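Side-chain contacts in F-actin-capping protein subunit alpha (Plasmodium berghei, PDB 7A0H), which probably binds the fast-growing (barbed) ends of actin filaments and blocks subunit exchange there, and forms an asymmetric homodimer: residues Asn43-Ile48 with Asn92-Lys97; Arg13-Asn18 with Ser29-Ile34; Tyr57-Phe62 with Cys178-Tyr183. All blocks are in the same frame, centred on the assembly; numbering follows the deposited sequence.

Interaction 1: Asn43-Ile48 with Asn92-Lys97; sequences NFIEDI and NHLKRK
Glu46, on helix 39-55, directs its carboxylate at the edge of the His93 imidazole in the turn between strands 87-92 and 97-103. The polar part of the contact has no direct hydrogen bond between the two segments. OE2 of Glu46 lies near the plane of the His93 ring and 3.1 Å from its carbon CD2, so it faces a C-H edge; the carboxylate and ring planes are turned 55° apart. The Glu46 side chain arrives here by bending at chi2 (-83°). A water links the two segments, donating to Glu46 OE2 at a short 2.5 Å and accepting from the backbone N of His93 at 2.9 Å. The carboxylate, with Glu46 OE2 4.1 Å from His93 NE2, would probably favour a positive charge on the ring.

Apolar packing forms the rest. Leu94 CD2 meets Ile45 CG2 at 4.1 Å, the two side chains crossing at about a right angle, while Leu94 CD1 lies more loosely by Glu46 CG.

The turn itself is shaped by Asn92. Its OD1 accepts from Lys95 N at 3.1 Å in an Asx motif, with the donor above the carbonyl plane, and Arg96 and Lys97 both face Asn92 in a G1 beta bulge. This hairpin turn thus offers His93 and Leu94 to the helix.

Around the contact, the His93 ring meets Tyr80 of strand 79-82 steeply and its ND1 has a weak hydrogen bond with Asn53, farther along helix 39-55. Helix 21-35 borders the apolar side, where Ile28 touches Ile45 and Lys32 touches Leu94.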
loop_
_atom_site.group_PDB
_atom_site.type_symbol
_atom_site.label_atom_id
_atom_site.label_comp_id
_atom_site.label_asym_id
_atom_site.label_seq_id
_atom_site.Cartn_x
_atom_site.Cartn_y
_atom_site.Cartn_z
ATOM N N ASN A 43 -22.529 13.459 -3.178
ATOM C CA ASN A 43 -21.813 14.683 -3.498
ATOM C C ASN A 43 -20.512 14.825 -2.726
ATOM O O ASN A 43 -19.512 15.302 -3.289
ATOM C CB ASN A 43 -22.741 15.866 -3.244
ATOM C CG ASN A 43 -23.874 15.936 -4.256
ATOM O OD1 ASN A 43 -23.715 15.503 -5.412
ATOM N ND2 ASN A 43 -25.036 16.421 -3.819
ATOM N N PHE A 44 -20.504 14.436 -1.456
ATOM C CA PHE A 44 -19.286 14.304 -0.680
ATOM C C PHE A 44 -18.313 13.388 -1.398
ATOM O O PHE A 44 -17.144 13.723 -1.576
ATOM C CB PHE A 44 -19.617 13.738 0.698
ATOM C CG PHE A 44 -18.439 13.499 1.585
ATOM C CD1 PHE A 44 -17.861 14.531 2.296
ATOM C CD2 PHE A 44 -17.947 12.216 1.755
ATOM C CE1 PHE A 44 -16.802 14.289 3.140
ATOM C CE2 PHE A 44 -16.888 11.983 2.579
ATOM C CZ PHE A 44 -16.322 13.022 3.279
ATOM N N ILE A 45 -18.808 12.269 -1.909
ATOM C CA ILE A 45 -17.926 11.352 -2.595
ATOM C C ILE A 45 -17.439 12.011 -3.872
ATOM O O ILE A 45 -16.255 11.926 -4.207
ATOM C CB ILE A 45 -18.634 10.024 -2.865
ATOM C CG1 ILE A 45 -18.881 9.236 -1.578
ATOM C CG2 ILE A 45 -17.780 9.104 -3.767
ATOM C CD1 ILE A 45 -19.785 7.973 -1.812
ATOM N N GLU A 46 -18.339 12.669 -4.614
ATOM C CA GLU A 46 -17.913 13.329 -5.839
ATOM C C GLU A 46 -16.829 14.381 -5.558
ATOM O O GLU A 46 -15.867 14.473 -6.301
ATOM C CB GLU A 46 -19.093 13.959 -6.574
ATOM C CG GLU A 46 -18.661 14.467 -8.025
ATOM C CD GLU A 46 -18.014 15.848 -8.041
ATOM O OE1 GLU A 46 -18.191 16.600 -7.051
ATOM O OE2 GLU A 46 -17.374 16.219 -9.070
ATOM N N ASP A 47 -16.957 15.162 -4.481
ATOM C CA ASP A 47 -15.930 16.140 -4.149
ATOM C C ASP A 47 -14.601 15.470 -3.856
ATOM O O ASP A 47 -13.564 15.833 -4.422
ATOM C CB ASP A 47 -16.383 17.027 -2.995
ATOM C CG ASP A 47 -17.316 18.111 -3.498
ATOM O OD1 ASP A 47 -16.983 18.678 -4.582
ATOM O OD2 ASP A 47 -18.389 18.361 -2.906
ATOM N N ILE A 48 -14.614 14.467 -3.002
ATOM C CA ILE A 48 -13.379 13.782 -2.663
ATOM C C ILE A 48 -12.708 13.204 -3.909
ATOM O O ILE A 48 -11.474 13.192 -4.032
ATOM C CB ILE A 48 -13.662 12.668 -1.644
ATOM C CG1 ILE A 48 -13.685 13.257 -0.258
ATOM C CG2 ILE A 48 -12.634 11.580 -1.802
ATOM C CD1 ILE A 48 -14.090 12.223 0.776
ATOM N N ASN A 92 -17.138 14.507 -15.652
ATOM C CA ASN A 92 -17.657 13.667 -14.569
ATOM C C ASN A 92 -16.491 12.891 -13.966
ATOM O O ASN A 92 -15.885 12.025 -14.625
ATOM C CB ASN A 92 -18.766 12.718 -15.009
ATOM C CG ASN A 92 -19.380 11.936 -13.824
ATOM O OD1 ASN A 92 -18.714 11.744 -12.793
ATOM N ND2 ASN A 92 -20.709 11.561 -13.940
ATOM N N HIS A 93 -16.230 13.176 -12.699
ATOM C CA HIS A 93 -15.062 12.620 -12.033
ATOM C C HIS A 93 -15.246 11.150 -11.673
ATOM O O HIS A 93 -14.278 10.387 -11.726
ATOM C CB HIS A 93 -14.769 13.442 -10.804
ATOM C CG HIS A 93 -14.345 14.831 -11.112
ATOM N ND1 HIS A 93 -13.056 15.142 -11.508
ATOM C CD2 HIS A 93 -15.029 15.991 -11.075
ATOM C CE1 HIS A 93 -12.972 16.449 -11.693
ATOM N NE2 HIS A 93 -14.150 16.988 -11.413
ATOM N N LEU A 94 -16.447 10.735 -11.286
ATOM C CA LEU A 94 -16.642 9.316 -11.015
ATOM C C LEU A 94 -16.569 8.531 -12.309
ATOM O O LEU A 94 -15.949 7.463 -12.374
ATOM C CB LEU A 94 -17.976 9.073 -10.314
ATOM C CG LEU A 94 -18.265 9.942 -9.093
ATOM C CD1 LEU A 94 -19.764 10.317 -8.983
ATOM C CD2 LEU A 94 -17.774 9.185 -7.856
ATOM N N LYS A 95 -17.214 9.038 -13.349
ATOM C CA LYS A 95 -17.178 8.332 -14.618
ATOM C C LYS A 95 -15.869 8.560 -15.377
ATOM O O LYS A 95 -15.524 7.753 -16.249
ATOM C CB LYS A 95 -18.369 8.797 -15.466
ATOM C CG LYS A 95 -19.776 8.519 -14.920
ATOM C CD LYS A 95 -20.129 7.015 -15.051
ATOM C CE LYS A 95 -21.608 6.697 -14.701
ATOM N NZ LYS A 95 -21.903 5.228 -14.310
ATOM N N ARG A 96 -15.146 9.643 -15.082
ATOM C CA ARG A 96 -13.945 10.005 -15.848
ATOM C C ARG A 96 -14.286 10.154 -17.328
ATOM O O ARG A 96 -13.733 9.482 -18.208
ATOM C CB ARG A 96 -12.813 8.990 -15.659
ATOM C CG ARG A 96 -12.167 9.038 -14.271
ATOM C CD ARG A 96 -10.810 8.352 -14.250
ATOM N NE ARG A 96 -10.204 8.403 -12.913
ATOM C CZ ARG A 96 -9.086 7.752 -12.565
ATOM N NH1 ARG A 96 -8.443 6.985 -13.454
ATOM N NH2 ARG A 96 -8.592 7.881 -11.339
ATOM N N LYS A 97 -15.234 11.039 -17.592
ATOM C CA LYS A 97 -15.622 11.336 -18.955
ATOM C C LYS A 97 -15.964 12.790 -19.065
ATOM O O LYS A 97 -16.214 13.467 -18.065
ATOM C CB LYS A 97 -16.788 10.482 -19.452
ATOM C CG LYS A 97 -18.110 10.675 -18.688
ATOM C CD LYS A 97 -19.300 10.016 -19.454
ATOM C CE LYS A 97 -20.627 10.087 -18.705
ATOM N NZ LYS A 97 -21.661 9.278 -19.449
HETATM O O HOH W 1 -18.006 14.742 -10.944
#

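Interaction 2: Arg13-Asn18 with Ser29-Ile34; sequences RHVLSN and SNLKTI
Leu31 of helix 21-35 reaches across to Val15 and Leu16 of helix 3-18, and this one leucine carries the whole contact from its side. Its CB points toward the opposing helix, although the backbones stay well apart, with 9.9 Å between Leu31 CA and Val15 CA. From CB the chain runs to CG, which stands anti to the carbonyl carbon (chi1 -73°). Neither CB nor CG comes within 4.2 Å of the other segment; they serve as the stem. At CG the side chain forks, and the second torsion, 177°, carries CD1, anti to CA, on to Val15 and Leu16. CD1 does all the close touching: it lies 3.9 Å from Leu16 CD2 and 4.1 Å from Val15 CG2. The other methyl, CD2, makes no comparably close approach to residues 13-18.

The two partners receive CD1 differently. Val15 points toward Leu31, and the two side chains meet tip to tip through the CG2 branch of the valine. Leu16 starts from a less direct position on its helix and extends past Leu31 in the opposite direction, bringing its CD2 beside the leucine methyl. All three residues are buried, and the contact consists of van der Waals packing without a hydrogen bond between the segments.

The contact thus joins two consecutive helices linked by a short turn, part of a three-helix cluster with helix 39-55, whose Ile48 covers a further side of Leu16. Leu27, one turn earlier on helix 21-35, also touches Val15 and Leu16, and Ile28 adds to the packing around Leu16. The second subunit borders these helices as well: Leu27 of that subunit packs on His14, and its Phe11 on Asn30, placing this small helical core beside the dimer interface.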
loop_
_atom_site.group_PDB
_atom_site.type_symbol
_atom_site.label_atom_id
_atom_site.label_comp_id
_atom_site.label_asym_id
_atom_site.label_seq_id
_atom_site.Cartn_x
_atom_site.Cartn_y
_atom_site.Cartn_z
ATOM N N ARG A 13 -13.907 8.808 3.848
ATOM C CA ARG A 13 -12.606 9.432 3.637
ATOM C C ARG A 13 -11.480 8.474 3.980
ATOM O O ARG A 13 -10.535 8.318 3.211
ATOM C CB ARG A 13 -12.532 10.715 4.455
ATOM C CG ARG A 13 -11.268 11.493 4.338
ATOM C CD ARG A 13 -11.506 12.918 4.715
ATOM N NE ARG A 13 -12.110 13.622 3.593
ATOM C CZ ARG A 13 -12.723 14.795 3.687
ATOM N NH1 ARG A 13 -12.830 15.389 4.866
ATOM N NH2 ARG A 13 -13.231 15.360 2.599
ATOM N N HIS A 14 -11.570 7.802 5.116
ATOM C CA HIS A 14 -10.483 6.915 5.495
ATOM C C HIS A 14 -10.305 5.784 4.501
ATOM O O HIS A 14 -9.176 5.445 4.149
ATOM C CB HIS A 14 -10.737 6.372 6.901
ATOM C CG HIS A 14 -9.600 5.572 7.449
ATOM N ND1 HIS A 14 -9.765 4.286 7.920
ATOM C CD2 HIS A 14 -8.280 5.851 7.562
ATOM C CE1 HIS A 14 -8.597 3.816 8.326
ATOM N NE2 HIS A 14 -7.679 4.745 8.117
ATOM N N VAL A 15 -11.392 5.222 3.987
ATOM C CA VAL A 15 -11.248 4.099 3.066
ATOM C C VAL A 15 -10.728 4.553 1.716
ATOM O O VAL A 15 -9.924 3.865 1.090
ATOM C CB VAL A 15 -12.563 3.313 2.919
ATOM C CG1 VAL A 15 -12.878 2.598 4.220
ATOM C CG2 VAL A 15 -13.694 4.214 2.495
ATOM N N LEU A 16 -11.186 5.696 1.231
ATOM C CA LEU A 16 -10.682 6.152 -0.072
ATOM C C LEU A 16 -9.279 6.715 0.049
ATOM O O LEU A 16 -8.527 6.708 -0.925
ATOM C CB LEU A 16 -11.617 7.196 -0.681
ATOM C CG LEU A 16 -13.098 6.832 -0.834
ATOM C CD1 LEU A 16 -13.867 7.881 -1.585
ATOM C CD2 LEU A 16 -13.279 5.521 -1.573
ATOM N N SER A 17 -8.928 7.227 1.225
ATOM C CA SER A 17 -7.572 7.684 1.495
ATOM C C SER A 17 -6.599 6.533 1.367
ATOM O O SER A 17 -5.529 6.657 0.763
ATOM C CB SER A 17 -7.499 8.304 2.884
ATOM O OG SER A 17 -6.173 8.621 3.245
ATOM N N ASN A 18 -6.938 5.408 1.972
ATOM C CA ASN A 18 -5.986 4.325 2.149
ATOM C C ASN A 18 -6.017 3.316 1.011
ATOM O O ASN A 18 -5.136 2.450 0.940
ATOM C CB ASN A 18 -6.302 3.639 3.486
ATOM C CG ASN A 18 -5.764 4.422 4.683
ATOM O OD1 ASN A 18 -6.522 4.837 5.550
ATOM N ND2 ASN A 18 -4.460 4.653 4.712
ATOM N N SER A 29 -18.245 2.108 -5.730
ATOM C CA SER A 29 -19.436 1.328 -6.050
ATOM C C SER A 29 -20.022 0.646 -4.825
ATOM O O SER A 29 -21.251 0.587 -4.666
ATOM C CB SER A 29 -19.116 0.296 -7.127
ATOM O OG SER A 29 -20.179 -0.626 -7.265
ATOM N N ASN A 30 -19.174 0.084 -3.957
ATOM C CA ASN A 30 -19.700 -0.588 -2.776
ATOM C C ASN A 30 -20.267 0.432 -1.800
ATOM O O ASN A 30 -21.211 0.136 -1.063
ATOM C CB ASN A 30 -18.612 -1.406 -2.061
ATOM C CG ASN A 30 -18.270 -2.718 -2.761
ATOM O OD1 ASN A 30 -19.026 -3.217 -3.594
ATOM N ND2 ASN A 30 -17.124 -3.293 -2.401
ATOM N N LEU A 31 -19.694 1.633 -1.782
ATOM C CA LEU A 31 -20.161 2.684 -0.884
ATOM C C LEU A 31 -21.532 3.202 -1.319
ATOM O O LEU A 31 -22.385 3.524 -0.478
ATOM C CB LEU A 31 -19.118 3.811 -0.839
ATOM C CG LEU A 31 -17.810 3.527 -0.080
ATOM C CD1 LEU A 31 -16.814 4.717 -0.180
ATOM C CD2 LEU A 31 -18.056 3.155 1.387
ATOM N N LYS A 32 -21.763 3.277 -2.633
ATOM C CA LYS A 32 -23.056 3.708 -3.154
ATOM C C LYS A 32 -24.152 2.703 -2.810
ATOM O O LYS A 32 -25.246 3.093 -2.383
ATOM C CB LYS A 32 -22.956 3.910 -4.673
ATOM C CG LYS A 32 -22.227 5.182 -5.106
ATOM C CD LYS A 32 -22.377 5.404 -6.609
ATOM C CE LYS A 32 -21.644 6.670 -7.118
ATOM N NZ LYS A 32 -22.084 7.080 -8.500
ATOM N N THR A 33 -23.900 1.410 -3.014
ATOM C CA THR A 33 -24.931 0.428 -2.688
ATOM C C THR A 33 -25.380 0.569 -1.233
ATOM O O THR A 33 -26.575 0.473 -0.925
ATOM C CB THR A 33 -24.434 -1.000 -2.946
ATOM O OG1 THR A 33 -23.438 -1.368 -1.985
ATOM C CG2 THR A 33 -23.848 -1.150 -4.344
ATOM N N ILE A 34 -24.437 0.815 -0.331
ATOM C CA ILE A 34 -24.757 0.975 1.077
ATOM C C ILE A 34 -25.373 2.344 1.326
ATOM O O ILE A 34 -26.412 2.470 1.975
ATOM C CB ILE A 34 -23.493 0.771 1.929
ATOM C CG1 ILE A 34 -22.844 -0.601 1.698
ATOM C CG2 ILE A 34 -23.816 0.929 3.390
ATOM C CD1 ILE A 34 -23.749 -1.782 1.852
#

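Interaction 3: Tyr57-Phe62 with Cys178-Tyr183; sequences YILIPF and CCDRYY
Leu59 of strand 58-62 lies against Cys178 and Asp180, two residues that point to the same face of strand 170-183. Its two methyls divide the work. CD2 rests 3.9 Å from Cys178 CB and 4.0 Å from Cys178 SG, forming the close apolar part of the contact. CD1 turns to Asp180 and lies 3.7 Å from its OD2, the leucine and aspartate side chains sliding past each other in opposite directions. With CG anti to the carbonyl carbon and beside the backbone N (chi1 -56°), Leu59 sets CD2 against Cys178 and CD1 against Asp180. Tyr57 adds a looser touch, with its CB 4.5 Å from Cys178 SG, before its ring leads away to a hydrogen bond between its OH and Glu73.

No backbone hydrogen bonds join the segments, because they belong to different sheets. Strand 58-62 pairs with 66-70 in a small hairpin, whereas 170-183 lies between 154-167 and 187-200 in the long antiparallel sheet, so the hairpin packs on a face of that sheet through its side chains.

The side beyond Leu59 is looser and contains water. One water accepts from Leu59 N at 2.9 Å and donates to Asp180 OD2 at 3.0 Å, so it links the backbone of Leu59 to Asp180. At the other carboxylate oxygen, OD1, Asp180 forms a salt bridge with Arg193 of strand 187-200. Arg193 also donates from NE to the backbone O of Tyr57, so it ties the strand of the sheet to the start of the hairpin.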
loop_
_atom_site.group_PDB
_atom_site.type_symbol
_atom_site.label_atom_id
_atom_site.label_comp_id
_atom_site.label_asym_id
_atom_site.label_seq_id
_atom_site.Cartn_x
_atom_site.Cartn_y
_atom_site.Cartn_z
ATOM N N TYR A 57 -3.283 14.229 -11.600
ATOM C CA TYR A 57 -3.070 14.530 -13.005
ATOM C C TYR A 57 -3.659 13.397 -13.814
ATOM O O TYR A 57 -2.983 12.818 -14.673
ATOM C CB TYR A 57 -1.571 14.711 -13.353
ATOM C CG TYR A 57 -0.985 15.880 -12.609
ATOM C CD1 TYR A 57 -1.062 17.165 -13.112
ATOM C CD2 TYR A 57 -0.413 15.692 -11.390
ATOM C CE1 TYR A 57 -0.604 18.239 -12.378
ATOM C CE2 TYR A 57 0.071 16.750 -10.666
ATOM C CZ TYR A 57 -0.002 18.006 -11.176
ATOM O OH TYR A 57 0.462 19.038 -10.450
ATOM N N ILE A 58 -4.900 13.066 -13.491
ATOM C CA ILE A 58 -5.686 12.043 -14.174
ATOM C C ILE A 58 -5.977 12.514 -15.593
ATOM O O ILE A 58 -6.378 13.661 -15.826
ATOM C CB ILE A 58 -7.001 11.794 -13.399
ATOM C CG1 ILE A 58 -6.788 10.965 -12.116
ATOM C CG2 ILE A 58 -8.122 11.167 -14.254
ATOM C CD1 ILE A 58 -5.892 9.857 -12.302
ATOM N N LEU A 59 -5.946 11.575 -16.515
ATOM C CA LEU A 59 -6.360 11.786 -17.882
ATOM C C LEU A 59 -7.781 11.337 -18.178
ATOM O O LEU A 59 -8.097 10.159 -18.021
ATOM C CB LEU A 59 -5.467 10.978 -18.826
ATOM C CG LEU A 59 -3.927 11.187 -18.784
ATOM C CD1 LEU A 59 -3.357 10.319 -19.908
ATOM C CD2 LEU A 59 -3.670 12.677 -18.930
ATOM N N ILE A 60 -8.541 12.216 -18.807
ATOM C CA ILE A 60 -9.880 11.899 -19.289
ATOM C C ILE A 60 -9.879 12.018 -20.801
ATOM O O ILE A 60 -9.553 13.066 -21.341
ATOM C CB ILE A 60 -10.962 12.804 -18.669
ATOM C CG1 ILE A 60 -11.030 12.442 -17.193
ATOM C CG2 ILE A 60 -12.271 12.557 -19.403
ATOM C CD1 ILE A 60 -11.899 13.303 -16.387
ATOM N N PRO A 61 -10.228 10.974 -21.503
ATOM C CA PRO A 61 -10.233 11.032 -22.961
ATOM C C PRO A 61 -11.303 11.958 -23.489
ATOM O O PRO A 61 -12.433 12.008 -22.984
ATOM C CB PRO A 61 -10.588 9.590 -23.360
ATOM C CG PRO A 61 -10.320 8.782 -22.171
ATOM C CD PRO A 61 -10.583 9.649 -20.992
ATOM N N PHE A 62 -10.947 12.641 -24.564
ATOM C CA PHE A 62 -11.775 13.681 -25.147
ATOM C C PHE A 62 -11.804 13.451 -26.644
ATOM O O PHE A 62 -10.753 13.295 -27.261
ATOM C CB PHE A 62 -11.204 15.056 -24.744
ATOM C CG PHE A 62 -11.907 16.177 -25.377
ATOM C CD1 PHE A 62 -13.280 16.194 -25.412
ATOM C CD2 PHE A 62 -11.209 17.244 -25.881
ATOM C CE1 PHE A 62 -13.945 17.226 -26.008
ATOM C CE2 PHE A 62 -11.862 18.281 -26.468
ATOM C CZ PHE A 62 -13.235 18.275 -26.527
ATOM N N CYS A 178 2.424 13.240 -19.155
ATOM C CA CYS A 178 1.739 12.114 -18.483
ATOM C C CYS A 178 1.815 10.851 -19.298
ATOM O O CYS A 178 1.492 10.848 -20.520
ATOM C CB CYS A 178 0.198 12.423 -18.292
ATOM S SG CYS A 178 -0.125 13.940 -17.513
ATOM N N CYS A 179 2.198 9.743 -18.644
ATOM C CA CYS A 179 2.049 8.429 -19.283
ATOM C C CYS A 179 1.477 7.444 -18.262
ATOM O O CYS A 179 1.854 7.429 -17.083
ATOM C CB CYS A 179 3.385 7.887 -19.928
ATOM S SG CYS A 179 3.991 8.744 -21.526
ATOM N N ASP A 180 0.556 6.627 -18.752
ATOM C CA ASP A 180 -0.162 5.614 -18.002
ATOM C C ASP A 180 -0.082 4.325 -18.802
ATOM O O ASP A 180 -0.358 4.314 -20.017
ATOM C CB ASP A 180 -1.643 5.993 -17.779
ATOM C CG ASP A 180 -1.822 7.115 -16.749
ATOM O OD1 ASP A 180 -1.219 7.171 -15.657
ATOM O OD2 ASP A 180 -2.602 7.983 -17.079
ATOM N N ARG A 181 0.310 3.256 -18.138
ATOM C CA ARG A 181 0.514 1.948 -18.748
ATOM C C ARG A 181 -0.541 0.986 -18.212
ATOM O O ARG A 181 -0.865 1.014 -17.029
ATOM C CB ARG A 181 1.927 1.483 -18.403
ATOM C CG ARG A 181 3.051 2.415 -19.038
ATOM C CD ARG A 181 4.552 2.070 -18.619
ATOM N NE ARG A 181 4.835 0.663 -18.845
ATOM C CZ ARG A 181 4.916 -0.251 -17.884
ATOM N NH1 ARG A 181 4.799 0.088 -16.612
ATOM N NH2 ARG A 181 5.116 -1.514 -18.208
ATOM N N TYR A 182 -1.092 0.164 -19.097
ATOM C CA TYR A 182 -2.155 -0.765 -18.808
ATOM C C TYR A 182 -1.720 -2.154 -19.216
ATOM O O TYR A 182 -1.263 -2.361 -20.347
ATOM C CB TYR A 182 -3.455 -0.370 -19.558
ATOM C CG TYR A 182 -3.951 0.954 -19.061
ATOM C CD1 TYR A 182 -4.853 1.030 -17.984
ATOM C CD2 TYR A 182 -3.441 2.137 -19.590
ATOM C CE1 TYR A 182 -5.272 2.240 -17.491
ATOM C CE2 TYR A 182 -3.840 3.363 -19.105
ATOM C CZ TYR A 182 -4.735 3.414 -18.045
ATOM O OH TYR A 182 -5.090 4.641 -17.575
ATOM N N TYR A 183 -1.870 -3.098 -18.297
ATOM C CA TYR A 183 -1.670 -4.504 -18.606
ATOM C C TYR A 183 -2.955 -5.096 -19.137
ATOM O O TYR A 183 -4.056 -4.690 -18.760
ATOM C CB TYR A 183 -1.158 -5.271 -17.402
ATOM C CG TYR A 183 0.275 -4.915 -17.001
ATOM C CD1 TYR A 183 1.179 -4.320 -17.908
ATOM C CD2 TYR A 183 0.735 -5.171 -15.711
ATOM C CE1 TYR A 183 2.508 -3.997 -17.509
ATOM C CE2 TYR A 183 2.035 -4.865 -15.313
ATOM C CZ TYR A 183 2.914 -4.274 -16.198
ATOM O OH TYR A 183 4.187 -3.981 -15.743
HETATM O O HOH W 2 -5.021 9.020 -15.633
#

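Overall arrangement
The three contacts run from the helical end of the subunit to its long sheet. Interactions 1 and 2 have centres about 12 Å apart and share a border: Ile48 CG2 packs 3.9 Å from Leu16 CD1, linking helices 39-55 and 3-18, and Leu94 CD1 lies 4.0 Å from Lys32 NZ, linking the hairpin turn to helix 21-35. Interaction 1 also meets interaction 3, about 17 Å away between centres, where Arg96 NH2 lies 3.5 Å from Ile58 CD1 and Lys97 packs on Ile60. Interactions 2 and 3 do not touch, their nearest atoms being about 12 Å apart. Interaction 1 is therefore the intermediary, while segments of both interactions 2 and 3 reach the second subunit.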